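Local coordinates for protein ferredoxin-NADP reductase (Neisseria gonorrhoeae MIA_2011_03-10, PDB 5TR9) that binds FAD and probably transfers electrons between NADP(H) and ferredoxin, at residues A[110-115]-A[262-267]; A[125-130]-A[151-156]. All coordinates share one frame; numbering follows the deposited sequence.

Contact 1: A[110-115]-A[262-267]. With FAD (flavin-adenine dinucleotide), chain C.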
# COMPACT_ATOMS: atom_id res chain seq x y z
N GLY A 110 -1.98 9.22 -8.81
CA GLY A 110 -1.39 9.18 -7.49
C GLY A 110 0.06 9.62 -7.46
O GLY A 110 0.75 9.61 -8.50
N PHE A 111 0.53 9.99 -6.27
CA PHE A 111 1.86 10.58 -6.13
C PHE A 111 2.76 9.81 -5.17
O PHE A 111 3.80 10.35 -4.76
CB PHE A 111 1.71 12.04 -5.68
CG PHE A 111 0.89 12.87 -6.63
CD1 PHE A 111 1.40 13.23 -7.87
CD2 PHE A 111 -0.40 13.25 -6.30
CE1 PHE A 111 0.64 13.97 -8.76
CE2 PHE A 111 -1.16 14.00 -7.18
CZ PHE A 111 -0.64 14.36 -8.41
N LEU A 112 2.40 8.58 -4.82
CA LEU A 112 3.31 7.70 -4.06
C LEU A 112 4.33 7.14 -5.04
O LEU A 112 4.26 6.00 -5.48
CB LEU A 112 2.56 6.57 -3.38
CG LEU A 112 1.66 6.93 -2.20
CD1 LEU A 112 1.00 5.64 -1.71
CD2 LEU A 112 2.44 7.62 -1.08
N LEU A 113 5.30 7.99 -5.37
CA LEU A 113 6.24 7.73 -6.46
C LEU A 113 7.65 7.76 -5.90
O LEU A 113 8.30 8.82 -5.86
CB LEU A 113 6.05 8.77 -7.56
CG LEU A 113 4.66 8.73 -8.21
CD1 LEU A 113 4.47 9.89 -9.15
CD2 LEU A 113 4.46 7.40 -8.95
N PRO A 114 8.18 6.61 -5.46
CA PRO A 114 9.43 6.62 -4.68
C PRO A 114 10.65 7.08 -5.45
O PRO A 114 11.60 7.56 -4.82
CB PRO A 114 9.59 5.16 -4.24
CG PRO A 114 8.72 4.37 -5.16
CD PRO A 114 7.60 5.26 -5.58
N GLU A 115 10.65 6.98 -6.78
CA GLU A 115 11.84 7.40 -7.53
C GLU A 115 11.98 8.91 -7.61
O GLU A 115 12.99 9.38 -8.14
CB GLU A 115 11.81 6.77 -8.92
CG GLU A 115 12.01 5.27 -8.78
CD GLU A 115 11.79 4.48 -10.04
OE1 GLU A 115 11.88 5.01 -11.16
OE2 GLU A 115 11.52 3.27 -9.88
N MET A 262 6.44 11.36 1.71
CA MET A 262 5.29 11.30 0.80
C MET A 262 4.17 10.58 1.52
O MET A 262 4.42 9.61 2.24
CB MET A 262 5.62 10.54 -0.48
CG MET A 262 6.70 11.16 -1.31
SD MET A 262 7.15 10.05 -2.66
CE MET A 262 8.52 10.97 -3.34
N MET A 263 2.93 11.01 1.30
CA MET A 263 1.82 10.40 2.02
C MET A 263 0.55 10.41 1.17
O MET A 263 0.35 11.27 0.31
CB MET A 263 1.58 11.11 3.35
CG MET A 263 1.23 12.55 3.22
SD MET A 263 1.25 13.31 4.87
CE MET A 263 0.74 14.98 4.47
N GLU A 264 -0.31 9.42 1.43
CA GLU A 264 -1.59 9.29 0.77
C GLU A 264 -2.55 8.58 1.71
O GLU A 264 -2.20 7.52 2.24
CB GLU A 264 -1.42 8.51 -0.54
CG GLU A 264 -2.69 8.28 -1.35
CD GLU A 264 -2.40 7.41 -2.57
OE1 GLU A 264 -2.64 6.19 -2.49
OE2 GLU A 264 -1.90 7.95 -3.58
N ASN A 265 -3.74 9.14 1.92
CA ASN A 265 -4.73 8.44 2.74
C ASN A 265 -5.16 7.17 2.02
O ASN A 265 -5.41 7.18 0.81
CB ASN A 265 -5.97 9.32 2.99
CG ASN A 265 -5.72 10.43 4.01
OD1 ASN A 265 -4.68 10.48 4.67
ND2 ASN A 265 -6.70 11.31 4.14
N GLY A 266 -5.24 6.07 2.77
CA GLY A 266 -5.62 4.78 2.20
C GLY A 266 -7.10 4.60 1.94
O GLY A 266 -7.51 3.62 1.31
N PHE A 267 -7.91 5.53 2.43
CA PHE A 267 -9.33 5.58 2.12
C PHE A 267 -9.87 6.92 2.61
O PHE A 267 -9.12 7.72 3.16
CB PHE A 267 -10.08 4.40 2.77
CG PHE A 267 -9.94 4.30 4.27
CD1 PHE A 267 -10.79 5.00 5.11
CD2 PHE A 267 -8.98 3.48 4.84
CE1 PHE A 267 -10.68 4.90 6.49
CE2 PHE A 267 -8.87 3.37 6.21
CZ PHE A 267 -9.71 4.08 7.04
OXT PHE A 267 -11.07 7.20 2.45
PA FAD C . -17.43 3.17 1.45
O1A FAD C . -18.79 3.79 1.34
O2A FAD C . -16.40 3.62 0.41
O5B FAD C . -16.77 3.45 2.84
C5B FAD C . -17.50 3.25 4.07
C4B FAD C . -16.53 3.48 5.20
O4B FAD C . -15.63 2.35 5.27
C3B FAD C . -15.61 4.68 5.04
O3B FAD C . -16.23 5.88 5.49
C2B FAD C . -14.42 4.30 5.91
O2B FAD C . -14.67 4.59 7.29
C1B FAD C . -14.37 2.78 5.75
N9A FAD C . -13.36 2.30 4.82
C8A FAD C . -13.37 2.38 3.45
N7A FAD C . -12.35 1.80 2.87
C5A FAD C . -11.62 1.28 3.94
C6A FAD C . -10.42 0.55 4.00
N6A FAD C . -9.72 0.21 2.91
N1A FAD C . -9.96 0.20 5.22
C2A FAD C . -10.67 0.54 6.30
N3A FAD C . -11.81 1.23 6.36
C4A FAD C . -12.24 1.57 5.14
N1 FAD C . -9.76 0.25 -0.21
C2 FAD C . -9.20 -1.00 -0.22
O2 FAD C . -9.77 -1.96 0.32
N3 FAD C . -7.97 -1.18 -0.84
C4 FAD C . -7.22 -0.19 -1.46
O4 FAD C . -6.14 -0.46 -1.99
C4X FAD C . -7.83 1.12 -1.44
N5 FAD C . -7.18 2.12 -2.00
C5X FAD C . -7.77 3.37 -1.98
C6 FAD C . -7.09 4.44 -2.56
C7 FAD C . -7.64 5.72 -2.57
C7M FAD C . -6.89 6.85 -3.22
C8 FAD C . -8.90 5.93 -1.99
C8M FAD C . -9.52 7.31 -1.99
C9 FAD C . -9.58 4.86 -1.40
C9A FAD C . -9.03 3.59 -1.39
N10 FAD C . -9.66 2.49 -0.76
C10 FAD C . -9.11 1.24 -0.80
C1' FAD C . -11.03 2.60 -0.26
C2' FAD C . -12.02 2.13 -1.34
O2' FAD C . -12.09 3.05 -2.43
C3' FAD C . -13.42 1.91 -0.77
O3' FAD C . -13.81 3.04 -0.00
C4' FAD C . -13.59 0.58 -0.02
O4' FAD C . -13.46 -0.49 -0.95
C5' FAD C . -14.92 0.46 0.69
O5' FAD C . -15.98 0.71 -0.26
P FAD C . -17.50 0.61 0.19
O1P FAD C . -17.80 -0.81 0.66
O2P FAD C . -18.32 1.17 -0.92
O3P FAD C . -17.54 1.59 1.45
O HOH W 1 -1.35 10.36 -4.02
O HOH W 2 -0.02 7.06 -5.46
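The carboxylate of Glu264 is the flat group at the heart of this contact: CD1 of Leu112 lies over one face of it, 3.8 Å from OE1, while its other oxygen, OE2, lies 4.1 Å from CA of Gly110. Further along 262-267, the Phe267 ring turns one face to the adenine of FAD, with the adenine atom C4A 3.6 Å above the ring plane and over its centre. Strand 261-265 forms one edge of the parallel sheet of the NAD-binding domain, and 110-115 bends over it in an inverse gamma turn centred on Leu112. The turn is closed by a weak bond from Leu113 N to Phe111 O.

No direct hydrogen bond joins the segments; two waters do the work. One takes the N-H of Phe111 and the other that of Leu112, and each donates to OE2 of Glu264, so this single oxygen accepts both bridges. With CG anti to the backbone N (chi1 179°) and an extended chain, Glu264 carries its carboxylate out to the turn. The Leu112 side chain crosses that of Glu264 obliquely, CG 3.8 Å from Glu264 CB, and continues onto Met230 of the neighbouring strand. Met262 is also extended and reaches the far side of the turn: SD passes 4.0 Å from Phe111 O, and the terminal methyl CE rests 3.3 Å from the backbone oxygen of Leu113.

Contact 2: A[125-130]-A[151-156]. With FAD (flavin-adenine dinucleotide), chain C.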
# COMPACT_ATOMS: atom_id res chain seq x y z
N MET A 125 8.71 2.54 4.26
CA MET A 125 7.29 2.58 3.91
C MET A 125 6.47 2.20 5.15
O MET A 125 6.65 1.12 5.70
CB MET A 125 7.02 1.62 2.74
CG MET A 125 7.74 2.06 1.46
SD MET A 125 7.70 0.84 0.13
CE MET A 125 8.71 -0.42 0.88
N LEU A 126 5.58 3.11 5.57
CA LEU A 126 4.77 2.94 6.77
C LEU A 126 3.32 2.81 6.35
O LEU A 126 2.80 3.69 5.66
CB LEU A 126 4.94 4.15 7.70
CG LEU A 126 6.37 4.52 8.12
CD1 LEU A 126 6.34 5.84 8.88
CD2 LEU A 126 6.98 3.42 8.99
N CYS A 127 2.66 1.72 6.74
CA CYS A 127 1.29 1.58 6.27
C CYS A 127 0.42 0.88 7.30
O CYS A 127 0.92 0.21 8.21
CB CYS A 127 1.23 0.83 4.93
SG CYS A 127 1.93 -0.84 4.98
N THR A 128 -0.90 1.06 7.13
CA THR A 128 -1.90 0.34 7.91
C THR A 128 -2.87 -0.35 6.97
O THR A 128 -3.22 0.18 5.92
CB THR A 128 -2.71 1.25 8.85
OG1 THR A 128 -3.59 2.09 8.08
CG2 THR A 128 -1.79 2.10 9.71
N GLY A 129 -3.35 -1.53 7.40
CA GLY A 129 -4.47 -2.15 6.72
C GLY A 129 -4.21 -2.34 5.24
O GLY A 129 -3.15 -2.82 4.83
N SER A 130 -5.19 -1.94 4.42
CA SER A 130 -5.03 -2.07 2.97
C SER A 130 -4.03 -1.07 2.39
O SER A 130 -3.70 -1.17 1.21
CB SER A 130 -6.38 -1.93 2.27
OG SER A 130 -7.02 -0.71 2.63
N VAL A 151 15.43 -1.05 1.82
CA VAL A 151 14.00 -0.90 1.57
C VAL A 151 13.29 -1.56 2.73
O VAL A 151 13.56 -2.72 3.05
CB VAL A 151 13.60 -1.54 0.22
CG1 VAL A 151 12.11 -1.42 0.02
CG2 VAL A 151 14.33 -0.84 -0.93
N ASN A 152 12.42 -0.81 3.41
CA ASN A 152 11.87 -1.21 4.70
C ASN A 152 10.37 -1.01 4.67
O ASN A 152 9.90 0.05 4.26
CB ASN A 152 12.49 -0.37 5.83
CG ASN A 152 14.01 -0.37 5.79
OD1 ASN A 152 14.66 -1.26 6.33
ND2 ASN A 152 14.59 0.63 5.12
N LEU A 153 9.63 -2.02 5.10
CA LEU A 153 8.17 -1.95 5.07
C LEU A 153 7.64 -2.30 6.45
O LEU A 153 7.95 -3.38 6.98
CB LEU A 153 7.61 -2.90 4.00
CG LEU A 153 6.09 -2.97 3.88
CD1 LEU A 153 5.49 -1.62 3.58
CD2 LEU A 153 5.71 -4.00 2.80
N ILE A 154 6.87 -1.39 7.03
CA ILE A 154 6.25 -1.57 8.34
C ILE A 154 4.74 -1.64 8.09
O ILE A 154 4.15 -0.65 7.63
CB ILE A 154 6.60 -0.43 9.31
CG1 ILE A 154 8.10 -0.36 9.64
CG2 ILE A 154 5.83 -0.61 10.62
CD1 ILE A 154 9.02 0.11 8.54
N HIS A 155 4.12 -2.80 8.38
CA HIS A 155 2.68 -2.98 8.15
C HIS A 155 1.96 -3.12 9.49
O HIS A 155 2.13 -4.14 10.18
CB HIS A 155 2.40 -4.19 7.26
CG HIS A 155 0.96 -4.30 6.84
ND1 HIS A 155 0.37 -5.51 6.54
CD2 HIS A 155 0.00 -3.36 6.68
CE1 HIS A 155 -0.89 -5.30 6.18
NE2 HIS A 155 -1.14 -4.00 6.27
N SER A 156 1.16 -2.13 9.83
CA SER A 156 0.35 -2.12 11.05
C SER A 156 -1.07 -2.61 10.75
O SER A 156 -1.72 -2.12 9.82
CB SER A 156 0.31 -0.71 11.64
OG SER A 156 -0.67 -0.58 12.67
PA FAD C . -17.43 3.17 1.45
O1A FAD C . -18.79 3.79 1.34
O2A FAD C . -16.40 3.62 0.41
O5B FAD C . -16.77 3.45 2.84
C5B FAD C . -17.50 3.25 4.07
C4B FAD C . -16.53 3.48 5.20
O4B FAD C . -15.63 2.35 5.27
C3B FAD C . -15.61 4.68 5.04
O3B FAD C . -16.23 5.88 5.49
C2B FAD C . -14.42 4.30 5.91
O2B FAD C . -14.67 4.59 7.29
C1B FAD C . -14.37 2.78 5.75
N9A FAD C . -13.36 2.30 4.82
C8A FAD C . -13.37 2.38 3.45
N7A FAD C . -12.35 1.80 2.87
C5A FAD C . -11.62 1.28 3.94
C6A FAD C . -10.42 0.55 4.00
N6A FAD C . -9.72 0.21 2.91
N1A FAD C . -9.96 0.20 5.22
C2A FAD C . -10.67 0.54 6.30
N3A FAD C . -11.81 1.23 6.36
C4A FAD C . -12.24 1.57 5.14
N1 FAD C . -9.76 0.25 -0.21
C2 FAD C . -9.20 -1.00 -0.22
O2 FAD C . -9.77 -1.96 0.32
N3 FAD C . -7.97 -1.18 -0.84
C4 FAD C . -7.22 -0.19 -1.46
O4 FAD C . -6.14 -0.46 -1.99
C4X FAD C . -7.83 1.12 -1.44
N5 FAD C . -7.18 2.12 -2.00
C5X FAD C . -7.77 3.37 -1.98
C6 FAD C . -7.09 4.44 -2.56
C7 FAD C . -7.64 5.72 -2.57
C7M FAD C . -6.89 6.85 -3.22
C8 FAD C . -8.90 5.93 -1.99
C8M FAD C . -9.52 7.31 -1.99
C9 FAD C . -9.58 4.86 -1.40
C9A FAD C . -9.03 3.59 -1.39
N10 FAD C . -9.66 2.49 -0.76
C10 FAD C . -9.11 1.24 -0.80
C1' FAD C . -11.03 2.60 -0.26
C2' FAD C . -12.02 2.13 -1.34
O2' FAD C . -12.09 3.05 -2.43
C3' FAD C . -13.42 1.91 -0.77
O3' FAD C . -13.81 3.04 -0.00
C4' FAD C . -13.59 0.58 -0.02
O4' FAD C . -13.46 -0.49 -0.95
C5' FAD C . -14.92 0.46 0.69
O5' FAD C . -15.98 0.71 -0.26
P FAD C . -17.50 0.61 0.19
O1P FAD C . -17.80 -0.81 0.66
O2P FAD C . -18.32 1.17 -0.92
O3P FAD C . -17.54 1.59 1.45
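Met125 starts the pairing with Leu153 and its neighbours. Its N-H goes to Asn152 O at 2.8 Å, and its own carbonyl receives the N-H of Ile154. The Met125 side chain bends at its last torsion, laying CE 3.6 Å from Val151 CG1, while its CB meets CD1 of Leu153. Leu126 faces the other way; it runs beside Ile154, pointing in the same direction, with CD2 3.9 Å from Ile154 CB, and helix 235-247 packs on it. Cys127 uses both backbone groups, its N-H to Ile154 O and its carbonyl to the N-H of Ser156. Its SG sits 3.6 Å from CD2 of His155, approaching that ring obliquely, and also touches Leu153 CD1. Thr128 rests CG2 against CB of Ser156 and brings its CA to 3.1 Å from Ser156 O, a CA-H...O contact, while OG1 takes the N-H of Asn234. Gly129 is held at both N and O: its N-H goes to Ser156 O, and its carbonyl is taken by the imidazole of His155. With CG anti to N (chi1 -172°), that ring, on the face that carries Cys127, runs on toward the C-terminal ends of the two strands, where NE2 donates to Gly129 O at 2.7 Å. It meets a lone pair in the carbonyl plane, though the oxygen lies somewhat out of the ring plane. Ser130 turns to the cofactor, where OG accepts from the adenine amine N6A of FAD at 2.9 Å.

Helix 133-139 covers the face bearing Met125, Cys127 and Leu153. Two adjacent parallel strands joined through helices form a beta-alpha-beta crossover, the unit of the Rossmann-like NAD-binding domain of ferredoxin reductases, here with the loop after its first strand at the flavin site.

In the fold
From the N terminus the chain first builds the antiparallel sheet of the FAD-binding part, ending with strand 101-105, then passes through 110-115 into the parallel sheet. Contact 2 closes a short loop there: strand 122-128 leads through helices 133-139 and 142-147 back to its neighbour 150-157. Contact 1 closes a far longer one, since 110-115 packs on the last strand, 261-265, and contact 2 lies wholly within that span. The two do not touch, their centres being 12 Å apart, but strand 227-233 lies between 122-128 and 261-265 in one sheet. Both also reach FAD, tying the sheet and the C terminus to the cofactor.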